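Local coordinates for protein beta-glucosidase (Saccharopolyspora erythraea D, PDB 5M6G) that probably hydrolyses terminal, non-reducing beta-D-glucosyl residues with release of beta-D-glucose, as a two-domain glycoside hydrolase of family 3, at residues A[413-418]-A[610-615]; A[424-429]-A[572-577]. All blocks are in the same frame, centred on the assembly; numbering follows the deposited sequence.

In the fold
Both contacts belong to the C-terminal domain of this family 3 glycoside hydrolase, and along the chain contact 2 is nested inside the loop that contact 1 closes. Contact 1 lays the end of the chain, 610-615, against edge strand 414-418 of the mixed sheet; contact 2 joins the loop 424-429, which leads on to strand 431-434, to the end of helix 567-573. Their centres lie about 15 Å apart, and Tyr614 OH makes a probable hydrogen bond of 2.7 Å with Val572 O between them. Contact 2 lies away from the magnesium and sorbitol sites, whereas the Phe610 side chain is about 13 Å from a bound magnesium ion.

Contact 1 (A[413-418]-A[610-615]); sequences QVLLRN and FGLSYG
Leu415 and Leu612 meet at the centre of this contact, where the chain terminus crosses an edge strand of the sheet. The backbone supplies one direct bond: Leu612 N gives its hydrogen to Leu415 O at 2.7 Å, nearly straight at 168° and in the carbonyl plane. Leu415 can be followed outward. Its CB lies 3.6 Å from Leu612 O, and its CG rests near Leu612 CB. With CG anti to the backbone N (chi1 -178°), branch CD2 ends between two residues, meeting Leu612 CB and, 3.7 Å away, the ring atom CE1 of Tyr614; the side chains of Leu415 and Tyr614 cross at about a right angle. CD1 of Leu612 comes to 3.6 Å from Leu416 O. Beside it, the Phe610 ring receives Leu416 CD2 at its edge and in its plane, 3.7 Å from the ring atom CD2 of Phe610. Farther along, Asn418 turns its ND2 to the edge of the Tyr614 ring, amide and ring planes 71° apart. That nitrogen also bonds Leu422 O, while the Tyr614 hydroxyl is engaged by Val572.

Two waters fill in where the two segments do not bond directly. One accepts from Leu415 N and lies within donating distance of Leu612 O; the other accepts from Asn418 ND2 and donates to Ser613 O. On its far side the strand bonds to 555-560, where a classic beta bulge sets Leu416 and Arg417 opposite the single residue Leu556. The chemistry is thus that of a terminal segment fastened to a sheet edge by one short backbone bond, water bridges and leucine packing, with the polar groups of the buried Leu415 backbone satisfied by the bond and by water.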
loop_
_atom_site.group_PDB
_atom_site.type_symbol
_atom_site.label_atom_id
_atom_site.label_comp_id
_atom_site.label_asym_id
_atom_site.label_seq_id
_atom_site.Cartn_x
_atom_site.Cartn_y
_atom_site.Cartn_z
ATOM N N GLN A 413 6.500 -15.642 5.973
ATOM C CA GLN A 413 7.885 -15.995 6.257
ATOM C C GLN A 413 8.411 -16.987 5.226
ATOM O O GLN A 413 7.753 -17.984 4.918
ATOM C CB GLN A 413 8.002 -16.595 7.660
ATOM C CG GLN A 413 7.380 -15.730 8.752
ATOM C CD GLN A 413 8.016 -14.357 8.826
ATOM O OE1 GLN A 413 9.093 -14.198 9.395
ATOM N NE2 GLN A 413 7.361 -13.360 8.234
ATOM N N VAL A 414 9.614 -16.737 4.721
ATOM C CA VAL A 414 10.234 -17.590 3.712
ATOM C C VAL A 414 11.526 -18.146 4.296
ATOM O O VAL A 414 12.471 -17.390 4.563
ATOM C CB VAL A 414 10.511 -16.839 2.402
ATOM C CG1 VAL A 414 11.183 -17.777 1.406
ATOM C CG2 VAL A 414 9.214 -16.274 1.834
ATOM N N LEU A 415 11.569 -19.460 4.499
ATOM C CA LEU A 415 12.776 -20.108 4.991
ATOM C C LEU A 415 13.722 -20.372 3.819
ATOM O O LEU A 415 13.375 -21.085 2.871
ATOM C CB LEU A 415 12.431 -21.400 5.731
ATOM C CG LEU A 415 13.627 -22.145 6.331
ATOM C CD1 LEU A 415 14.232 -21.333 7.478
ATOM C CD2 LEU A 415 13.216 -23.522 6.807
ATOM N N LEU A 416 14.922 -19.809 3.897
ATOM C CA LEU A 416 15.875 -19.831 2.800
ATOM C C LEU A 416 17.102 -20.692 3.058
ATOM O O LEU A 416 17.697 -21.198 2.100
ATOM C CB LEU A 416 16.329 -18.404 2.478
ATOM C CG LEU A 416 15.215 -17.488 1.975
ATOM C CD1 LEU A 416 15.680 -16.026 1.934
ATOM C CD2 LEU A 416 14.696 -17.965 0.605
ATOM N N ARG A 417 17.512 -20.841 4.316
ATOM C CA ARG A 417 18.607 -21.727 4.688
ATOM C C ARG A 417 18.299 -22.281 6.064
ATOM O O ARG A 417 17.748 -21.572 6.910
ATOM C CB ARG A 417 19.967 -21.016 4.722
ATOM C CG ARG A 417 20.513 -20.613 3.358
ATOM C CD ARG A 417 21.211 -21.786 2.656
ATOM N NE ARG A 417 21.622 -21.416 1.309
ATOM C CZ ARG A 417 22.782 -20.837 1.023
ATOM N NH1 ARG A 417 23.641 -20.571 2.002
ATOM N NH2 ARG A 417 23.085 -20.522 -0.230
ATOM N N ASN A 418 18.650 -23.545 6.281
ATOM C CA ASN A 418 18.473 -24.145 7.600
ATOM C C ASN A 418 19.331 -25.395 7.682
ATOM O O ASN A 418 19.074 -26.361 6.961
ATOM C CB ASN A 418 17.009 -24.490 7.844
ATOM C CG ASN A 418 16.782 -25.087 9.203
ATOM O OD1 ASN A 418 17.562 -24.855 10.128
ATOM N ND2 ASN A 418 15.712 -25.860 9.339
ATOM N N PHE A 610 11.069 -20.083 -4.449
ATOM C CA PHE A 610 11.867 -20.899 -3.545
ATOM C C PHE A 610 11.399 -20.711 -2.108
ATOM O O PHE A 610 11.081 -19.596 -1.680
ATOM C CB PHE A 610 13.348 -20.528 -3.666
ATOM C CG PHE A 610 14.261 -21.368 -2.811
ATOM C CD1 PHE A 610 14.702 -22.599 -3.254
ATOM C CD2 PHE A 610 14.683 -20.913 -1.570
ATOM C CE1 PHE A 610 15.545 -23.370 -2.469
ATOM C CE2 PHE A 610 15.524 -21.678 -0.782
ATOM C CZ PHE A 610 15.953 -22.906 -1.229
ATOM N N GLY A 611 11.345 -21.811 -1.367
ATOM C CA GLY A 611 11.068 -21.740 0.055
ATOM C C GLY A 611 11.206 -23.097 0.711
ATOM O O GLY A 611 10.584 -24.069 0.272
ATOM N N LEU A 612 12.025 -23.180 1.753
ATOM C CA LEU A 612 12.184 -24.425 2.486
ATOM C C LEU A 612 11.062 -24.608 3.506
ATOM O O LEU A 612 10.330 -23.673 3.843
ATOM C CB LEU A 612 13.532 -24.448 3.198
ATOM C CG LEU A 612 14.755 -24.292 2.298
ATOM C CD1 LEU A 612 16.009 -24.198 3.142
ATOM C CD2 LEU A 612 14.848 -25.450 1.314
ATOM N N SER A 613 10.931 -25.832 4.001
ATOM C CA SER A 613 10.051 -26.116 5.126
ATOM C C SER A 613 10.808 -26.996 6.109
ATOM O O SER A 613 11.975 -27.345 5.892
ATOM C CB SER A 613 8.740 -26.772 4.671
ATOM O OG SER A 613 8.939 -28.125 4.308
ATOM N N TYR A 614 10.149 -27.337 7.214
ATOM C CA TYR A 614 10.722 -28.240 8.205
ATOM C C TYR A 614 10.397 -29.675 7.813
ATOM O O TYR A 614 9.234 -30.010 7.570
ATOM C CB TYR A 614 10.173 -27.925 9.595
ATOM C CG TYR A 614 10.506 -26.528 10.075
ATOM C CD1 TYR A 614 11.716 -25.919 9.733
ATOM C CD2 TYR A 614 9.614 -25.817 10.870
ATOM C CE1 TYR A 614 12.027 -24.642 10.175
ATOM C CE2 TYR A 614 9.918 -24.541 11.319
ATOM C CZ TYR A 614 11.124 -23.958 10.965
ATOM O OH TYR A 614 11.419 -22.694 11.422
ATOM N N GLY A 615 11.424 -30.513 7.733
ATOM C CA GLY A 615 11.238 -31.880 7.280
ATOM C C GLY A 615 12.007 -32.925 8.065
ATOM O O GLY A 615 12.300 -34.006 7.548
HETATM O O HOH W 1 9.519 -21.018 3.478
HETATM O O HOH W 2 14.497 -26.935 6.909
#

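Contact 2 (A[424-429]-A[572-577]); sequences LAKDGG and VLFGDH
Leu424 sets its CB over one face of the Phe574 ring, and this ring neighbours Ala425 and Lys426 as well. The CH-pi approach is made by Leu424 CB, 4.1 Å from the ring centroid and 28° off its normal, while Leu424 CD1 reaches toward ring atom CZ. At the ring's edge, in its plane, stands Ala425 O, 3.5 Å from Phe574 CE2, so that the electron-rich oxygen meets ring hydrogens instead of the pi cloud. Lys426 brings its CG obliquely to within 3.9 Å of Phe574 CD2. From there its chain runs extended (chi2 167°, chi3 -168°) past Phe574 CB to the carboxylate of Asp576. NZ forms a salt bridge with Asp576 OD1 at 2.9 Å, using the syn lone pair of that oxygen, and a weak hydrogen bond to OD2.

The backbones are joined too: Leu424 N donates to Leu573 O at 2.9 Å, in the carbonyl plane, at the last helical residue before Phe574 leaves helical geometry. Around Leu424 and Phe574, helix 465-472 adds Ile469 and Ala472 against Phe574, and strand 493-499 adds Ala493 and Ile495 against Leu424. Beyond Lys426 the loop turns through an Asx turn, in which Asp427 OD1 accepts from Gly429 N and also pairs with Arg492.

The contact thereby ties the C-terminal end of helix 567-573 to the loop entering strand 431-434. Its chemistry is graded from inside to outside: buried leucine and phenylalanine supply apolar packing, a carbonyl at the helix end is satisfied by an amide, and the ion pair joins exposed Lys426 and Asp576, where solvent probably weakens its pull.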
loop_
_atom_site.group_PDB
_atom_site.type_symbol
_atom_site.label_atom_id
_atom_site.label_comp_id
_atom_site.label_asym_id
_atom_site.label_seq_id
_atom_site.Cartn_x
_atom_site.Cartn_y
_atom_site.Cartn_z
ATOM N N LEU A 424 13.561 -23.926 16.550
ATOM C CA LEU A 424 14.109 -23.876 17.896
ATOM C C LEU A 424 13.177 -24.585 18.866
ATOM O O LEU A 424 11.951 -24.471 18.773
ATOM C CB LEU A 424 14.306 -22.427 18.339
ATOM C CG LEU A 424 15.247 -21.563 17.501
ATOM C CD1 LEU A 424 15.140 -20.112 17.954
ATOM C CD2 LEU A 424 16.681 -22.069 17.570
ATOM N N ALA A 425 13.763 -25.314 19.809
ATOM C CA ALA A 425 12.967 -25.996 20.814
ATOM C C ALA A 425 12.407 -25.000 21.816
ATOM O O ALA A 425 12.957 -23.917 22.029
ATOM C CB ALA A 425 13.807 -27.046 21.546
ATOM N N LYS A 426 11.284 -25.369 22.419
ATOM C CA LYS A 426 10.841 -24.759 23.670
ATOM C C LYS A 426 11.249 -25.656 24.840
ATOM O O LYS A 426 10.415 -26.210 25.559
ATOM C CB LYS A 426 9.332 -24.528 23.646
ATOM C CG LYS A 426 8.796 -23.885 22.373
ATOM C CD LYS A 426 7.279 -24.000 22.324
ATOM C CE LYS A 426 6.727 -23.634 20.958
ATOM N NZ LYS A 426 5.246 -23.839 20.898
ATOM N N ASP A 427 12.565 -25.825 25.009
ATOM C CA ASP A 427 13.090 -26.771 25.989
ATOM C C ASP A 427 13.589 -26.121 27.271
ATOM O O ASP A 427 13.738 -26.821 28.279
ATOM C CB ASP A 427 14.230 -27.606 25.383
ATOM C CG ASP A 427 15.386 -26.751 24.865
ATOM O OD1 ASP A 427 15.457 -25.549 25.215
ATOM O OD2 ASP A 427 16.232 -27.286 24.105
ATOM N N GLY A 428 13.872 -24.823 27.262
ATOM C CA GLY A 428 14.322 -24.122 28.451
ATOM C C GLY A 428 15.739 -23.578 28.401
ATOM O O GLY A 428 16.095 -22.778 29.281
ATOM N N GLY A 429 16.576 -23.963 27.433
ATOM C CA GLY A 429 17.926 -23.419 27.370
ATOM C C GLY A 429 17.933 -21.948 26.991
ATOM O O GLY A 429 17.042 -21.459 26.303
ATOM N N VAL A 572 6.931 -19.288 13.434
ATOM C CA VAL A 572 7.696 -20.064 12.462
ATOM C C VAL A 572 9.020 -20.528 13.063
ATOM O O VAL A 572 9.401 -21.696 12.925
ATOM C CB VAL A 572 7.905 -19.231 11.184
ATOM C CG1 VAL A 572 8.801 -19.958 10.199
ATOM C CG2 VAL A 572 6.553 -18.906 10.551
ATOM N N LEU A 573 9.730 -19.620 13.744
ATOM C CA LEU A 573 11.020 -19.950 14.351
ATOM C C LEU A 573 10.932 -21.162 15.273
ATOM O O LEU A 573 11.876 -21.959 15.352
ATOM C CB LEU A 573 11.564 -18.741 15.122
ATOM C CG LEU A 573 12.144 -17.557 14.325
ATOM C CD1 LEU A 573 12.450 -16.400 15.254
ATOM C CD2 LEU A 573 13.401 -17.968 13.536
ATOM N N PHE A 574 9.812 -21.319 15.980
ATOM C CA PHE A 574 9.656 -22.384 16.968
ATOM C C PHE A 574 8.791 -23.533 16.466
ATOM O O PHE A 574 8.412 -24.403 17.258
ATOM C CB PHE A 574 9.095 -21.811 18.273
ATOM C CG PHE A 574 10.100 -20.992 19.025
ATOM C CD1 PHE A 574 10.283 -19.656 18.730
ATOM C CD2 PHE A 574 10.919 -21.581 19.976
ATOM C CE1 PHE A 574 11.234 -18.905 19.392
ATOM C CE2 PHE A 574 11.870 -20.840 20.645
ATOM C CZ PHE A 574 12.032 -19.498 20.352
ATOM N N GLY A 575 8.465 -23.550 15.176
ATOM C CA GLY A 575 7.788 -24.675 14.567
ATOM C C GLY A 575 6.302 -24.771 14.816
ATOM O O GLY A 575 5.711 -25.803 14.481
ATOM N N ASP A 576 5.677 -23.745 15.403
ATOM C CA ASP A 576 4.216 -23.719 15.466
ATOM C C ASP A 576 3.597 -23.585 14.076
ATOM O O ASP A 576 2.519 -24.134 13.821
ATOM C CB ASP A 576 3.742 -22.592 16.390
ATOM C CG ASP A 576 4.065 -22.870 17.846
ATOM O OD1 ASP A 576 4.065 -24.059 18.221
ATOM O OD2 ASP A 576 4.329 -21.913 18.609
ATOM N N HIS A 577 4.262 -22.875 13.167
ATOM C CA HIS A 577 3.878 -22.816 11.760
ATOM C C HIS A 577 5.052 -23.335 10.936
ATOM O O HIS A 577 6.112 -22.704 10.900
ATOM C CB HIS A 577 3.504 -21.387 11.346
ATOM C CG HIS A 577 3.070 -21.271 9.921
ATOM N ND1 HIS A 577 1.798 -21.594 9.506
ATOM C CD2 HIS A 577 3.749 -20.907 8.807
ATOM C CE1 HIS A 577 1.701 -21.410 8.200
ATOM N NE2 HIS A 577 2.873 -20.996 7.751
#